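Local coordinates for enterobactin synthetase component F-related protein (Vibrio cholerae serotype O1, PDB 4OXI) that probably activates glycine with ATP as an adenylation domain, in a pathway that modifies lipopolysaccharide and gives resistance to antimicrobial peptides, at residues E180-R183 with Q184-Q188. Residues are numbered along the deposited sequence; the frame is centred on the assembly and turned at random.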
loop_
_atom_site.group_PDB
_atom_site.type_symbol
_atom_site.label_atom_id
_atom_site.label_comp_id
_atom_site.label_asym_id
_atom_site.label_seq_id
_atom_site.Cartn_x
_atom_site.Cartn_y
_atom_site.Cartn_z
ATOM N N GLU A 180 -2.042 13.319 -29.466
ATOM C CA GLU A 180 -1.790 13.395 -30.908
ATOM C C GLU A 180 -0.326 13.346 -31.340
ATOM O O GLU A 180 0.011 12.566 -32.224
ATOM C CB GLU A 180 -2.511 14.586 -31.547
ATOM C CG GLU A 180 -3.923 14.253 -32.002
ATOM C CD GLU A 180 -3.972 13.028 -32.915
ATOM O OE1 GLU A 180 -3.145 12.930 -33.861
ATOM O OE2 GLU A 180 -4.844 12.160 -32.679
ATOM N N PRO A 181 0.552 14.157 -30.720
ATOM C CA PRO A 181 1.957 14.037 -31.132
ATOM C C PRO A 181 2.541 12.648 -30.878
ATOM O O PRO A 181 3.284 12.142 -31.727
ATOM C CB PRO A 181 2.671 15.067 -30.253
ATOM C CG PRO A 181 1.629 16.076 -29.936
ATOM C CD PRO A 181 0.348 15.289 -29.797
ATOM N N LEU A 182 2.228 12.037 -29.737
ATOM C CA LEU A 182 2.789 10.726 -29.439
ATOM C C LEU A 182 2.151 9.697 -30.355
ATOM O O LEU A 182 2.810 8.752 -30.779
ATOM C CB LEU A 182 2.610 10.349 -27.968
ATOM C CG LEU A 182 3.526 11.064 -26.974
ATOM C CD1 LEU A 182 2.985 10.926 -25.574
ATOM C CD2 LEU A 182 4.906 10.490 -27.026
ATOM N N ARG A 183 0.880 9.904 -30.687
ATOM C CA ARG A 183 0.176 9.000 -31.595
ATOM C C ARG A 183 0.885 8.915 -32.943
ATOM O O ARG A 183 1.009 7.834 -33.526
ATOM C CB ARG A 183 -1.260 9.455 -31.824
ATOM C CG ARG A 183 -2.006 8.532 -32.775
ATOM C CD ARG A 183 -3.332 9.112 -33.249
ATOM N NE ARG A 183 -4.181 9.590 -32.162
ATOM C CZ ARG A 183 -4.952 8.809 -31.414
ATOM N NH1 ARG A 183 -4.962 7.497 -31.604
ATOM N NH2 ARG A 183 -5.702 9.339 -30.466
ATOM N N GLN A 184 1.350 10.067 -33.422
ATOM C CA GLN A 184 2.019 10.172 -34.715
ATOM C C GLN A 184 3.424 9.625 -34.611
ATOM O O GLN A 184 3.920 8.963 -35.521
ATOM C CB GLN A 184 2.089 11.637 -35.164
ATOM C CG GLN A 184 0.739 12.285 -35.454
ATOM C CD GLN A 184 -0.022 11.581 -36.559
ATOM O OE1 GLN A 184 0.571 10.923 -37.418
ATOM N NE2 GLN A 184 -1.343 11.712 -36.544
ATOM N N GLN A 185 4.071 9.906 -33.492
ATOM C CA GLN A 185 5.432 9.453 -33.303
ATOM C C GLN A 185 5.539 7.942 -33.079
ATOM O O GLN A 185 6.534 7.328 -33.475
ATOM C CB GLN A 185 6.094 10.225 -32.159
ATOM C CG GLN A 185 7.530 9.798 -31.884
ATOM C CD GLN A 185 8.139 10.540 -30.707
ATOM O OE1 GLN A 185 7.481 11.377 -30.075
ATOM N NE2 GLN A 185 9.398 10.237 -30.402
ATOM N N TYR A 186 4.534 7.331 -32.454
ATOM C CA TYR A 186 4.621 5.892 -32.150
ATOM C C TYR A 186 3.475 5.055 -32.734
ATOM O O TYR A 186 2.609 4.580 -31.995
ATOM C CB TYR A 186 4.713 5.662 -30.638
ATOM C CG TYR A 186 5.933 6.292 -30.001
ATOM C CD1 TYR A 186 7.192 5.750 -30.185
ATOM C CD2 TYR A 186 5.818 7.425 -29.207
ATOM C CE1 TYR A 186 8.309 6.320 -29.609
ATOM C CE2 TYR A 186 6.928 8.003 -28.628
ATOM C CZ TYR A 186 8.169 7.444 -28.834
ATOM O OH TYR A 186 9.280 8.017 -28.267
ATOM N N PRO A 187 3.485 4.838 -34.060
ATOM C CA PRO A 187 2.377 4.081 -34.650
ATOM C C PRO A 187 2.474 2.609 -34.287
ATOM O O PRO A 187 1.517 1.871 -34.493
ATOM C CB PRO A 187 2.584 4.276 -36.159
ATOM C CG PRO A 187 4.062 4.460 -36.305
ATOM C CD PRO A 187 4.504 5.208 -35.060
ATOM N N GLN A 188 3.618 2.186 -33.755
ATOM C CA GLN A 188 3.764 0.806 -33.310
ATOM C C GLN A 188 3.015 0.572 -31.990
ATOM O O GLN A 188 2.915 -0.566 -31.511
ATOM C CB GLN A 188 5.239 0.408 -33.193
ATOM C CG GLN A 188 6.016 1.077 -32.059
ATOM C CD GLN A 188 6.595 2.440 -32.460
ATOM O OE1 GLN A 188 5.962 3.204 -33.192
ATOM N NE2 GLN A 188 7.797 2.744 -31.973
#
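Gln184 N, Gln185 N and Tyr186 N bond in turn to the carbonyl oxygens of Glu180, Pro181 and Leu182, the i-to-i+4 pattern of a short alpha-helix, and the last of these, Tyr186 N to Leu182 O, measures 2.8 Å. The backbone leaves helical geometry at Tyr186 (phi/psi -123°/73°), and Pro187 follows. One turn apart, Leu182 and Tyr186 lie side by side and point the same way; CD2 of the leucine reaches the ring edge, near its plane, 3.6 Å from Tyr186 CE2. Gln185 CG lies over one face of that ring, 3.7 Å above its plane and offset toward the rim. The exposed carboxylate of Glu180 serves two partners. Its OE2 forms a salt bridge with Arg183 NE at 2.7 Å, met from above the carboxylate plane, while OE1 accepts a weak bond from Gln184 NE2 at 3.5 Å; with CG anti to its carbonyl carbon (chi1 -65°), the Gln184 chain runs back over the preceding turn, CG 3.3 Å from Glu180 O. The helix is the connection of a beta-alpha-beta unit between strands 170-173 and 190-193. Leu182 and Tyr186 pack against helix 155-164, where Tyr186 OH bonds to Ser159 OG, and Arg183 NH1 ties the helix to edge strand 190-193 through Phe191 O.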